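Local coordinates for protein endonuclease V (Homo sapiens, PDB 6OZE) that probably cleaves RNA next to inosine, the product of adenosine deamination, as a metal-ion-dependent endoribonuclease of the RNase H-like clan, at residues R54-L59 / E72-V77; A18-R23 / V203-S208; R11-L16 / H124-G129. The protein carries 4 engineered substitutions. One frame throughout, in Å; residues are numbered along the deposited sequence.

Contact 1: R54-L59 / E72-V77. With ACT (acetate ion), chain B.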
ATOM      1  N   ARG A  54     -12.842 -10.425 -12.403  1.00 29.14           N
ATOM      2  CA  ARG A  54     -12.488  -9.248 -13.196  1.00 24.59           C
ATOM      3  C   ARG A  54     -12.246  -8.037 -12.307  1.00 25.79           C
ATOM      4  O   ARG A  54     -13.019  -7.757 -11.384  1.00 28.98           O
ATOM      5  CB  ARG A  54     -13.567  -8.930 -14.235  1.00 30.22           C
ATOM      6  CG  ARG A  54     -13.072  -8.082 -15.412  1.00 31.48           C
ATOM      7  CD  ARG A  54     -12.043  -8.828 -16.284  1.00 36.40           C
ATOM      8  NE  ARG A  54     -11.699  -8.081 -17.494  1.00 32.17           N
ATOM      9  CZ  ARG A  54     -10.630  -8.318 -18.257  1.00 26.97           C
ATOM     10  NH1 ARG A  54     -10.416  -7.575 -19.341  1.00 28.19           N
ATOM     11  NH2 ARG A  54      -9.775  -9.280 -17.935  1.00 28.04           N
ATOM     12  N   ALA A  55     -11.184  -7.300 -12.615  1.00 23.06           N
ATOM     13  CA  ALA A  55     -10.760  -6.190 -11.787  1.00 22.24           C
ATOM     14  C   ALA A  55     -10.035  -5.188 -12.668  1.00 22.44           C
ATOM     15  O   ALA A  55      -9.784  -5.438 -13.855  1.00 23.57           O
ATOM     16  CB  ALA A  55      -9.837  -6.679 -10.663  1.00 24.70           C
ATOM     17  N   CYS A  56      -9.713  -4.038 -12.088  1.00 21.34           N
ATOM     18  CA  CYS A  56      -8.851  -3.064 -12.738  1.00 20.23           C
ATOM     19  C   CYS A  56      -7.629  -2.833 -11.865  1.00 20.56           C
ATOM     20  O   CYS A  56      -7.751  -2.697 -10.641  1.00 23.15           O
ATOM     21  CB  CYS A  56      -9.586  -1.743 -12.956  1.00 22.29           C
ATOM     22  SG  CYS A  56      -8.631  -0.543 -13.864  1.00 23.65           S
ATOM     23  N   ALA A  57      -6.454  -2.824 -12.488  1.00 20.82           N
ATOM     24  CA  ALA A  57      -5.202  -2.501 -11.813  1.00 21.69           C
ATOM     25  C   ALA A  57      -4.730  -1.151 -12.327  1.00 20.02           C
ATOM     26  O   ALA A  57      -4.751  -0.904 -13.541  1.00 20.40           O
ATOM     27  CB  ALA A  57      -4.140  -3.574 -12.093  1.00 21.79           C
ATOM     28  N   SER A  58      -4.323  -0.265 -11.406  1.00 19.45           N
ATOM     29  CA  SER A  58      -3.907   1.076 -11.787  1.00 20.10           C
ATOM     30  C   SER A  58      -2.591   1.458 -11.122  1.00 18.20           C
ATOM     31  O   SER A  58      -2.327   1.090  -9.968  1.00 18.87           O
ATOM     32  CB  SER A  58      -4.958   2.122 -11.391  1.00 21.79           C
ATOM     33  OG  SER A  58      -6.182   1.878 -12.090  1.00 22.79           O
ATOM     34  N   LEU A  59      -1.784   2.207 -11.864  1.00 19.00           N
ATOM     35  CA  LEU A  59      -0.557   2.816 -11.354  1.00 17.28           C
ATOM     36  C   LEU A  59      -0.582   4.288 -11.701  1.00 19.09           C
ATOM     37  O   LEU A  59      -0.815   4.654 -12.859  1.00 21.19           O
ATOM     38  CB  LEU A  59       0.665   2.140 -11.992  1.00 20.27           C
ATOM     39  CG  LEU A  59       2.006   2.869 -11.846  1.00 20.68           C
ATOM     40  CD1 LEU A  59       2.439   2.871 -10.383  1.00 21.81           C
ATOM     41  CD2 LEU A  59       3.058   2.184 -12.705  1.00 22.40           C
ATOM     42  N   GLU A  72      -0.384   8.079 -15.484  1.00 25.66           N
ATOM     43  CA  GLU A  72      -1.441   7.193 -15.024  1.00 23.75           C
ATOM     44  C   GLU A  72      -1.660   6.092 -16.045  1.00 21.21           C
ATOM     45  O   GLU A  72      -1.633   6.338 -17.255  1.00 24.45           O
ATOM     46  CB  GLU A  72      -2.755   7.946 -14.777  1.00 27.57           C
ATOM     47  CG  GLU A  72      -3.282   8.713 -15.968  1.00 39.25           C
ATOM     48  CD  GLU A  72      -4.501   9.548 -15.622  1.00 50.94           C
ATOM     49  OE1 GLU A  72      -4.536  10.128 -14.515  1.00 54.24           O
ATOM     50  OE2 GLU A  72      -5.427   9.618 -16.454  1.00 58.60           O
ATOM     51  N   GLU A  73      -1.855   4.869 -15.549  1.00 21.96           N
ATOM     52  CA  GLU A  73      -2.186   3.756 -16.426  1.00 22.23           C
ATOM     53  C   GLU A  73      -3.115   2.814 -15.682  1.00 23.06           C
ATOM     54  O   GLU A  73      -2.859   2.475 -14.523  1.00 21.60           O
ATOM     55  CB  GLU A  73      -0.925   3.025 -16.887  1.00 24.16           C
ATOM     56  CG  GLU A  73      -1.199   1.848 -17.853  1.00 25.26           C
ATOM     57  CD  GLU A  73      -1.752   2.275 -19.209  1.00 37.70           C
ATOM     58  OE1 GLU A  73      -1.569   3.445 -19.607  1.00 36.31           O
ATOM     59  OE2 GLU A  73      -2.357   1.422 -19.894  1.00 47.72           O
ATOM     60  N   SER A  74      -4.193   2.393 -16.350  1.00 22.37           N
ATOM     61  CA  SER A  74      -5.157   1.462 -15.773  1.00 21.69           C
ATOM     62  C   SER A  74      -5.392   0.353 -16.780  1.00 22.51           C
ATOM     63  O   SER A  74      -5.416   0.605 -17.989  1.00 26.14           O
ATOM     64  CB  SER A  74      -6.500   2.139 -15.527  1.00 24.53           C
ATOM     65  OG  SER A  74      -6.376   3.159 -14.538  1.00 27.93           O
ATOM     66  N   ARG A  75      -5.559  -0.874 -16.294  1.00 19.09           N
ATOM     67  CA  ARG A  75      -5.815  -2.002 -17.181  1.00 20.79           C
ATOM     68  C   ARG A  75      -6.814  -2.942 -16.533  1.00 20.47           C
ATOM     69  O   ARG A  75      -6.670  -3.290 -15.359  1.00 20.43           O
ATOM     70  CB  ARG A  75      -4.519  -2.759 -17.483  1.00 27.12           C
ATOM     71  CG  ARG A  75      -3.530  -1.955 -18.284  1.00 39.14           C
ATOM     72  CD  ARG A  75      -3.034  -2.743 -19.474  1.00 56.54           C
ATOM     73  NE  ARG A  75      -1.629  -3.094 -19.315  1.00 69.75           N
ATOM     74  CZ  ARG A  75      -0.628  -2.260 -19.563  1.00 73.84           C
ATOM     75  NH1 ARG A  75      -0.883  -1.027 -19.986  1.00 75.24           N
ATOM     76  NH2 ARG A  75       0.627  -2.655 -19.392  1.00 75.38           N
ATOM     77  N   MET A  76      -7.810  -3.376 -17.303  1.00 22.06           N
ATOM     78  CA  MET A  76      -8.680  -4.448 -16.843  1.00 21.83           C
ATOM     79  C   MET A  76      -7.916  -5.765 -16.877  1.00 21.45           C
ATOM     80  O   MET A  76      -7.189  -6.053 -17.836  1.00 24.87           O
ATOM     81  CB  MET A  76      -9.912  -4.596 -17.739  1.00 23.35           C
ATOM     82  CG  MET A  76     -10.821  -3.378 -17.866  1.00 24.49           C
ATOM     83  SD  MET A  76     -11.484  -2.816 -16.269  1.00 26.05           S
ATOM     84  CE  MET A  76     -12.508  -4.215 -15.832  1.00 30.71           C
ATOM     85  N   VAL A  77      -8.090  -6.564 -15.826  1.00 21.21           N
ATOM     86  CA  VAL A  77      -7.360  -7.812 -15.644  1.00 24.39           C
ATOM     87  C   VAL A  77      -8.305  -8.850 -15.055  1.00 25.74           C
ATOM     88  O   VAL A  77      -9.353  -8.523 -14.499  1.00 26.17           O
ATOM     89  CB  VAL A  77      -6.132  -7.632 -14.715  1.00 23.45           C
ATOM     90  CG1 VAL A  77      -5.148  -6.618 -15.303  1.00 25.07           C
ATOM     91  CG2 VAL A  77      -6.575  -7.190 -13.333  1.00 26.47           C
TER
HETATM   92  C   ACT B 301     -13.369  -6.119 -19.509  0.80 27.59           C
HETATM   93  O   ACT B 301     -13.748  -6.955 -18.652  0.80 32.08           O
HETATM   94  OXT ACT B 301     -12.201  -5.801 -19.846  0.80 35.27           O
HETATM   95  CH3 ACT B 301     -14.512  -5.420 -20.296  0.80 41.38           C
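With chi1 near -64° in both Ser58 and Ser74, each hydroxyl stands anti to its own carbonyl carbon, and the two meet across a non-hydrogen-bonded antiparallel pair, OG of Ser58 2.8 Å from OG of Ser74. Arg54 follows another course: CG is anti to the backbone N (chi1 -158°) and the chain bends at chi2, which lays one face of the guanidinium over the backbone between Met76 and Val77, with CD 3.2 Å from the O of Val77. An acetate ion, probably from the crystallisation liquor, meets the same group at its edge: NE hydrogen-bonds acetate O and NH1 hydrogen-bonds OXT, the latter almost straight at 172°. One backbone ladder runs along the hairpin: Ala55 with Val77, Ala57 with Arg75 and, beyond the serines, Leu59 with Glu73, each pair closed by two N-H...O bonds. This beta hairpin joins strands 54-63 and 69-78, the latter an outermost strand of the RNase H-like sheet. Helix 226-242 covers the face of Cys56, Ser58 and Ser74, and there Ser235 also bonds the Ser58 hydroxyl; helix 89-106 packs against the face of Ala57 and Val77. Met76 SD lies 4.0 Å from Cys56 CB. The hairpin therefore rests on its main-chain ladder, the serine pair giving polar groups partners beneath a helix, while Arg54 offers two adjacent N-H groups well suited to gripping a carboxylate.

Contact 2: A18-R23 / V203-S208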
ATOM      1  N   ALA A  18      12.453 -12.818   3.389  1.00 30.02           N
ATOM      2  CA  ALA A  18      13.844 -12.731   3.806  1.00 32.26           C
ATOM      3  C   ALA A  18      14.582 -11.593   3.114  1.00 36.86           C
ATOM      4  O   ALA A  18      15.665 -11.208   3.568  1.00 37.10           O
ATOM      5  CB  ALA A  18      14.557 -14.061   3.563  1.00 35.04           C
ATOM      6  N   HIS A  19      14.020 -11.046   2.036  1.00 32.22           N
ATOM      7  CA  HIS A  19      14.619  -9.941   1.300  1.00 28.20           C
ATOM      8  C   HIS A  19      14.056  -8.579   1.682  1.00 34.39           C
ATOM      9  O   HIS A  19      14.522  -7.573   1.143  1.00 36.93           O
ATOM     10  CB  HIS A  19      14.477 -10.146  -0.211  1.00 33.52           C
ATOM     11  CG  HIS A  19      15.300 -11.278  -0.738  1.00 38.53           C
ATOM     12  ND1 HIS A  19      14.851 -12.581  -0.756  1.00 48.35           N
ATOM     13  CD2 HIS A  19      16.557 -11.304  -1.238  1.00 43.61           C
ATOM     14  CE1 HIS A  19      15.788 -13.360  -1.266  1.00 47.50           C
ATOM     15  NE2 HIS A  19      16.834 -12.611  -1.567  1.00 47.64           N
ATOM     16  N   VAL A  20      13.062  -8.526   2.573  1.00 34.74           N
ATOM     17  CA  VAL A  20      12.506  -7.243   3.005  1.00 33.22           C
ATOM     18  C   VAL A  20      13.559  -6.452   3.775  1.00 35.32           C
ATOM     19  O   VAL A  20      14.264  -6.991   4.637  1.00 37.03           O
ATOM     20  CB  VAL A  20      11.239  -7.447   3.855  1.00 36.02           C
ATOM     21  CG1 VAL A  20      10.749  -6.110   4.414  1.00 36.93           C
ATOM     22  CG2 VAL A  20      10.144  -8.084   3.050  1.00 37.23           C
ATOM     23  N   VAL A  21      13.669  -5.166   3.461  1.00 34.88           N
ATOM     24  CA  VAL A  21      14.577  -4.245   4.138  1.00 36.15           C
ATOM     25  C   VAL A  21      13.707  -3.267   4.913  1.00 37.31           C
ATOM     26  O   VAL A  21      12.980  -2.473   4.314  1.00 35.40           O
ATOM     27  CB  VAL A  21      15.464  -3.506   3.126  1.00 38.84           C
ATOM     28  CG1 VAL A  21      16.270  -2.404   3.806  1.00 37.05           C
ATOM     29  CG2 VAL A  21      16.374  -4.483   2.395  1.00 43.64           C
ATOM     30  N   ASP A  22      13.783  -3.290   6.249  1.00 44.62           N
ATOM     31  CA  ASP A  22      12.875  -2.495   7.071  1.00 49.34           C
ATOM     32  C   ASP A  22      13.525  -1.229   7.617  1.00 53.15           C
ATOM     33  O   ASP A  22      13.153  -0.744   8.691  1.00 60.52           O
ATOM     34  CB  ASP A  22      12.236  -3.327   8.183  1.00 63.13           C
ATOM     35  CG  ASP A  22      13.256  -3.932   9.119  1.00 80.01           C
ATOM     36  OD1 ASP A  22      14.429  -4.068   8.714  1.00 89.00           O
ATOM     37  OD2 ASP A  22      12.879  -4.278  10.257  1.00 89.68           O
ATOM     38  N   ARG A  23      14.482  -0.678   6.883  1.00 36.43           N
ATOM     39  CA  ARG A  23      15.144   0.562   7.228  1.00 38.26           C
ATOM     40  C   ARG A  23      15.139   1.461   6.004  1.00 33.99           C
ATOM     41  O   ARG A  23      14.850   1.030   4.883  1.00 35.52           O
ATOM     42  CB  ARG A  23      16.587   0.312   7.673  1.00 43.12           C
ATOM     43  CG  ARG A  23      17.461  -0.195   6.553  1.00 48.86           C
ATOM     44  CD  ARG A  23      18.855  -0.541   7.041  1.00 61.31           C
ATOM     45  NE  ARG A  23      19.655  -1.109   5.962  1.00 70.54           N
ATOM     46  CZ  ARG A  23      20.326  -0.385   5.072  1.00 74.35           C
ATOM     47  NH1 ARG A  23      20.297   0.941   5.132  1.00 68.82           N
ATOM     48  NH2 ARG A  23      21.026  -0.989   4.121  1.00 79.30           N
ATOM     49  N   VAL A 203       5.341  -0.809   7.028  1.00 25.10           N
ATOM     50  CA  VAL A 203       6.450  -0.869   6.082  1.00 24.30           C
ATOM     51  C   VAL A 203       6.170  -1.943   5.049  1.00 24.67           C
ATOM     52  O   VAL A 203       5.816  -3.075   5.393  1.00 26.65           O
ATOM     53  CB  VAL A 203       7.760  -1.184   6.813  1.00 28.48           C
ATOM     54  CG1 VAL A 203       8.869  -1.480   5.813  1.00 33.44           C
ATOM     55  CG2 VAL A 203       8.148  -0.030   7.741  1.00 31.29           C
ATOM     56  N   GLY A 204       6.355  -1.595   3.780  1.00 24.24           N
ATOM     57  CA  GLY A 204       6.427  -2.603   2.746  1.00 23.79           C
ATOM     58  C   GLY A 204       7.859  -3.057   2.550  1.00 23.23           C
ATOM     59  O   GLY A 204       8.201  -4.211   2.816  1.00 26.12           O
ATOM     60  N   HIS A 205       8.714  -2.138   2.105  1.00 23.70           N
ATOM     61  CA  HIS A 205      10.087  -2.492   1.758  1.00 22.02           C
ATOM     62  C   HIS A 205      10.889  -1.207   1.660  1.00 24.66           C
ATOM     63  O   HIS A 205      10.382  -0.191   1.178  1.00 24.00           O
ATOM     64  CB  HIS A 205      10.121  -3.219   0.406  1.00 23.54           C
ATOM     65  CG  HIS A 205      11.485  -3.647  -0.041  1.00 24.63           C
ATOM     66  ND1 HIS A 205      12.317  -4.439   0.724  1.00 26.83           N
ATOM     67  CD2 HIS A 205      12.132  -3.456  -1.219  1.00 26.00           C
ATOM     68  CE1 HIS A 205      13.429  -4.688   0.051  1.00 31.19           C
ATOM     69  NE2 HIS A 205      13.338  -4.112  -1.135  1.00 26.87           N
ATOM     70  N   ARG A 206      12.126  -1.249   2.161  1.00 23.75           N
ATOM     71  CA  ARG A 206      13.096  -0.168   1.989  1.00 26.83           C
ATOM     72  C   ARG A 206      12.622   1.168   2.554  1.00 31.49           C
ATOM     73  O   ARG A 206      12.943   2.224   2.008  1.00 30.68           O
ATOM     74  CB  ARG A 206      13.553  -0.024   0.534  1.00 29.17           C
ATOM     75  CG  ARG A 206      14.508  -1.101   0.095  1.00 35.45           C
ATOM     76  CD  ARG A 206      15.563  -0.519  -0.814  1.00 53.85           C
ATOM     77  NE  ARG A 206      15.195  -0.603  -2.219  1.00 62.26           N
ATOM     78  CZ  ARG A 206      15.461   0.342  -3.114  1.00 69.14           C
ATOM     79  NH1 ARG A 206      16.078   1.455  -2.742  1.00 63.16           N
ATOM     80  NH2 ARG A 206      15.099   0.181  -4.381  1.00 67.71           N
ATOM     81  N   MET A 207      11.854   1.135   3.640  1.00 23.17           N
ATOM     82  CA  MET A 207      11.561   2.360   4.372  1.00 24.43           C
ATOM     83  C   MET A 207      11.369   2.013   5.840  1.00 29.00           C
ATOM     84  O   MET A 207      10.926   0.917   6.181  1.00 33.48           O
ATOM     85  CB  MET A 207      10.312   3.052   3.808  1.00 26.40           C
ATOM     86  CG  MET A 207      10.188   4.536   4.205  1.00 27.91           C
ATOM     87  SD  MET A 207       9.305   5.432   2.903  1.00 31.41           S
ATOM     88  CE  MET A 207       9.559   7.140   3.401  1.00 28.58           C
ATOM     89  N   SER A 208      11.741   2.946   6.711  1.00 26.28           N
ATOM     90  CA  SER A 208      11.440   2.792   8.123  1.00 28.51           C
ATOM     91  C   SER A 208       9.984   3.165   8.369  1.00 25.68           C
ATOM     92  O   SER A 208       9.360   3.894   7.590  1.00 26.15           O
ATOM     93  CB  SER A 208      12.355   3.669   8.979  1.00 30.00           C
ATOM     94  OG  SER A 208      12.020   5.039   8.800  1.00 32.91           O
TER
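Two hydrogen bonds tie Val21 to the end of strand 199-205, and both use its backbone. Its N-H points to ND1 of His205, 3.1 Å from N to ND1 with an angle of 161° at the hydrogen, and comes in tilted from the imidazole plane. Its carbonyl O then takes the N-H of Arg206, at 2.6 Å from N to O; the donor lies in the carbonyl plane, although the bond is bent to 139°. Because ND1 accepts here, the ring proton is expected on NE2, which bonds Asp139.

Van der Waals contacts fill in around these bonds. With CG anti to the backbone N (chi1 -179°), the His205 ring reaches the loop; CE1 comes 3.8 Å from CG2 of Val21 and 3.3 Å from the O of His19. CG of Arg206 covers one face of that ring, near its rim, and also touches CB of Val21. On the neighbouring residue, CG1 of Val20 rests 3.6 Å from the O of Gly204. An alanine in place of His205 would probably leave the Val21 N-H without its acceptor and Asp139 without this donor, opening a gap beside Val21.

Polar side chains find partners beyond the two segments: Arg206 forms a salt bridge with Glu26, and the hydroxyl of Ser208, the N-cap of helix 209-218, bonds Asp24 and the backbone N of Ala211.

Gly204 and His205 form a classic beta bulge opposite Cys142, where the strand gives way to irregular chain. An imidazole held between a main-chain N-H and a carboxylate has both nitrogens engaged, which fixes its rotation and would be expected to favour the neutral ring, while Asp139 probably polarises it.

Contact 3: R11-L16 / H124-G129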
ATOM      1  N   ARG A  11       5.718 -21.006   1.230  1.00 33.62           N
ATOM      2  CA  ARG A  11       7.163 -21.089   1.078  1.00 32.12           C
ATOM      3  C   ARG A  11       7.697 -19.918   0.258  1.00 30.06           C
ATOM      4  O   ARG A  11       8.789 -19.403   0.531  1.00 30.75           O
ATOM      5  CB  ARG A  11       7.520 -22.426   0.428  1.00 43.10           C
ATOM      6  CG  ARG A  11       8.922 -22.861   0.712  1.00 62.36           C
ATOM      7  CD  ARG A  11       9.671 -23.086  -0.568  1.00 70.71           C
ATOM      8  NE  ARG A  11       9.704 -24.490  -0.940  1.00 67.56           N
ATOM      9  CZ  ARG A  11      10.552 -24.996  -1.825  1.00 71.35           C
ATOM     10  NH1 ARG A  11      11.432 -24.206  -2.425  1.00 80.21           N
ATOM     11  NH2 ARG A  11      10.521 -26.287  -2.106  1.00 54.96           N
ATOM     12  N   GLU A  12       6.943 -19.477  -0.751  1.00 28.61           N
ATOM     13  CA  GLU A  12       7.380 -18.337  -1.548  1.00 26.77           C
ATOM     14  C   GLU A  12       7.291 -17.037  -0.749  1.00 27.77           C
ATOM     15  O   GLU A  12       8.149 -16.157  -0.886  1.00 27.39           O
ATOM     16  CB  GLU A  12       6.555 -18.270  -2.840  1.00 29.66           C
ATOM     17  CG  GLU A  12       6.832 -17.071  -3.743  1.00 26.68           C
ATOM     18  CD  GLU A  12       8.212 -17.089  -4.392  1.00 26.37           C
ATOM     19  OE1 GLU A  12       9.026 -17.977  -4.063  1.00 28.65           O
ATOM     20  OE2 GLU A  12       8.476 -16.193  -5.227  1.00 29.92           O
ATOM     21  N   GLN A  13       6.259 -16.890   0.089  1.00 26.50           N
ATOM     22  CA  GLN A  13       6.224 -15.736   0.980  1.00 25.38           C
ATOM     23  C   GLN A  13       7.447 -15.720   1.882  1.00 28.96           C
ATOM     24  O   GLN A  13       8.080 -14.675   2.060  1.00 29.65           O
ATOM     25  CB  GLN A  13       4.956 -15.761   1.828  1.00 27.94           C
ATOM     26  CG  GLN A  13       3.714 -15.386   1.056  1.00 28.76           C
ATOM     27  CD  GLN A  13       2.474 -15.432   1.927  1.00 29.22           C
ATOM     28  OE1 GLN A  13       2.345 -16.298   2.788  1.00 33.92           O
ATOM     29  NE2 GLN A  13       1.551 -14.503   1.696  1.00 28.64           N
ATOM     30  N   ALA A  14       7.816 -16.881   2.433  1.00 27.85           N
ATOM     31  CA  ALA A  14       8.990 -16.956   3.297  1.00 30.92           C
ATOM     32  C   ALA A  14      10.259 -16.619   2.526  1.00 33.28           C
ATOM     33  O   ALA A  14      11.128 -15.898   3.029  1.00 32.69           O
ATOM     34  CB  ALA A  14       9.094 -18.342   3.938  1.00 32.61           C
ATOM     35  N   ARG A  15      10.375 -17.120   1.289  1.00 27.27           N
ATOM     36  CA  ARG A  15      11.554 -16.817   0.481  1.00 29.29           C
ATOM     37  C   ARG A  15      11.696 -15.321   0.275  1.00 31.29           C
ATOM     38  O   ARG A  15      12.788 -14.758   0.418  1.00 29.70           O
ATOM     39  CB  ARG A  15      11.444 -17.505  -0.886  1.00 28.56           C
ATOM     40  CG  ARG A  15      12.661 -17.263  -1.796  1.00 28.54           C
ATOM     41  CD  ARG A  15      12.533 -17.983  -3.152  1.00 28.53           C
ATOM     42  NE  ARG A  15      11.656 -17.263  -4.089  1.00 28.06           N
ATOM     43  CZ  ARG A  15      12.096 -16.511  -5.100  1.00 30.20           C
ATOM     44  NH1 ARG A  15      13.399 -16.350  -5.298  1.00 30.93           N
ATOM     45  NH2 ARG A  15      11.235 -15.936  -5.932  1.00 27.53           N
ATOM     46  N   LEU A  16      10.602 -14.670  -0.092  1.00 25.86           N
ATOM     47  CA  LEU A  16      10.656 -13.256  -0.427  1.00 21.84           C
ATOM     48  C   LEU A  16      10.762 -12.383   0.819  1.00 26.47           C
ATOM     49  O   LEU A  16      11.437 -11.346   0.790  1.00 29.12           O
ATOM     50  CB  LEU A  16       9.426 -12.872  -1.250  1.00 23.74           C
ATOM     51  CG  LEU A  16       9.337 -13.579  -2.607  1.00 27.19           C
ATOM     52  CD1 LEU A  16       8.090 -13.098  -3.325  1.00 28.45           C
ATOM     53  CD2 LEU A  16      10.575 -13.291  -3.427  1.00 27.55           C
ATOM     54  N   HIS A 124       0.413  -7.983   8.694  1.00 35.82           N
ATOM     55  CA  HIS A 124      -0.186  -8.980   7.819  1.00 34.81           C
ATOM     56  C   HIS A 124      -0.099 -10.333   8.509  1.00 37.96           C
ATOM     57  O   HIS A 124       0.731 -10.541   9.397  1.00 41.18           O
ATOM     58  CB  HIS A 124       0.549  -8.989   6.475  1.00 32.80           C
ATOM     59  CG  HIS A 124       0.031  -9.995   5.493  1.00 37.10           C
ATOM     60  ND1 HIS A 124       0.624 -11.222   5.311  1.00 41.66           N
ATOM     61  CD2 HIS A 124      -1.007  -9.943   4.625  1.00 38.56           C
ATOM     62  CE1 HIS A 124      -0.030 -11.891   4.377  1.00 37.44           C
ATOM     63  NE2 HIS A 124      -1.026 -11.138   3.947  1.00 40.57           N
ATOM     64  N   HIS A 125      -0.962 -11.257   8.064  1.00 43.98           N
ATOM     65  CA  HIS A 125      -1.043 -12.591   8.660  1.00 49.76           C
ATOM     66  C   HIS A 125       0.331 -13.233   8.800  1.00 47.09           C
ATOM     67  O   HIS A 125       0.612 -13.912   9.794  1.00 52.27           O
ATOM     68  CB  HIS A 125      -1.912 -13.498   7.784  1.00 51.76           C
ATOM     69  CG  HIS A 125      -3.266 -12.944   7.468  1.00 48.42           C
ATOM     70  ND1 HIS A 125      -3.449 -11.798   6.726  1.00 47.38           N
ATOM     71  CD2 HIS A 125      -4.506 -13.398   7.768  1.00 52.27           C
ATOM     72  CE1 HIS A 125      -4.742 -11.559   6.597  1.00 48.66           C
ATOM     73  NE2 HIS A 125      -5.405 -12.516   7.219  1.00 51.85           N
ATOM     74  N   ARG A 126       1.195 -13.043   7.801  1.00 48.28           N
ATOM     75  CA  ARG A 126       2.502 -13.683   7.762  1.00 49.55           C
ATOM     76  C   ARG A 126       3.641 -12.670   7.742  1.00 53.72           C
ATOM     77  O   ARG A 126       4.766 -13.015   7.369  1.00 50.00           O
ATOM     78  CB  ARG A 126       2.579 -14.625   6.557  1.00 58.38           C
ATOM     79  CG  ARG A 126       3.554 -15.786   6.700  1.00 72.26           C
ATOM     80  CD  ARG A 126       3.230 -16.904   5.715  1.00 76.68           C
ATOM     81  NE  ARG A 126       2.163 -17.768   6.209  1.00 79.15           N
ATOM     82  CZ  ARG A 126       0.870 -17.609   5.940  1.00 66.33           C
ATOM     83  NH1 ARG A 126       0.461 -16.615   5.165  1.00 49.75           N
ATOM     84  NH2 ARG A 126      -0.018 -18.455   6.450  1.00 74.28           N
ATOM     85  N   GLY A 127       3.378 -11.428   8.154  1.00 39.22           N
ATOM     86  CA  GLY A 127       4.386 -10.394   8.034  1.00 44.61           C
ATOM     87  C   GLY A 127       4.787 -10.083   6.610  1.00 32.93           C
ATOM     88  O   GLY A 127       5.877  -9.548   6.385  1.00 37.29           O
ATOM     89  N   PHE A 128       3.922 -10.377   5.634  1.00 31.22           N
ATOM     90  CA  PHE A 128       4.307 -10.215   4.228  1.00 29.34           C
ATOM     91  C   PHE A 128       3.084  -9.950   3.346  1.00 31.45           C
ATOM     92  O   PHE A 128       2.648 -10.777   2.530  1.00 34.17           O
ATOM     93  CB  PHE A 128       5.109 -11.420   3.729  1.00 32.38           C
ATOM     94  CG  PHE A 128       5.904 -11.130   2.492  1.00 29.31           C
ATOM     95  CD1 PHE A 128       6.949 -10.216   2.533  1.00 30.59           C
ATOM     96  CD2 PHE A 128       5.608 -11.756   1.293  1.00 30.50           C
ATOM     97  CE1 PHE A 128       7.683  -9.924   1.396  1.00 30.45           C
ATOM     98  CE2 PHE A 128       6.341 -11.464   0.156  1.00 28.75           C
ATOM     99  CZ  PHE A 128       7.384 -10.561   0.211  1.00 28.69           C
ATOM    100  N   GLY A 129       2.525  -8.748   3.460  1.00 29.63           N
ATOM    101  CA  GLY A 129       1.376  -8.365   2.674  1.00 28.42           C
ATOM    102  C   GLY A 129       1.754  -7.804   1.310  1.00 24.06           C
ATOM    103  O   GLY A 129       2.923  -7.746   0.924  1.00 27.83           O
TER
HETATM  104  O   HOH W   1       2.269 -12.078   0.241  1.00 28.89           O
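Gln13 meets Phe128 through its carbonyl O, CB and CG, while its amide plane stands nearly perpendicular to the ring (89°). The carbonyl O of Gln13 sits 3.9 Å above one face of the ring, displaced toward the rim, and CB of Gln13 is 4.1 Å from CD2. Further along the ring, CB of Leu16 presses on CZ at 3.4 Å. Phe128 gets there with CG anti to its N (chi1 -161°), which turns the ring from the loop toward the helix.

The Gln13 chain, extended beyond CG, carries its amide past the ring to the polar groups of the loop. OE1 receives a weak hydrogen bond from NH1 of Arg126, 3.0 Å away but bent to 126°; the amide and guanidinium planes are inclined only moderately to each other, and the two side chains cross at about a right angle. Arg126 is poorly ordered, so this bond probably holds little.

Helix 3-17 thereby packs against the loop leading into helix 130-138, whose N-cap is Gly129; that loop includes a type I turn from His124 to Gly127. NE2 of Gln13 gives one N-H to Gly86 O and the other to a water at 2.9 Å, which in turn donates to the O of Phe128. The imidazole of His124 stands nearly perpendicular to the same amide, with CE1 4.1 Å from NE2.

Contacts 2 and 3 are neighbours, with centres about 13 Å apart, and they touch where CG2 of Val20 meets CE1 of Phe128 at 3.5 Å. Helix 3-17 runs directly into the loop 18-23, so one N-terminal run of chain lies first over 124-129 and then over the end of strand 199-205; helix 130-138 is capped in contact 3 and touches Val20 and His205 of contact 2. Contact 1 stands apart, its centre about 26 Å from that of contact 2 and 24 Å from that of contact 3, yet contacts 1 and 2 reach the same sheet. A bound sodium ion lies about 13 Å from the side chain of Met207.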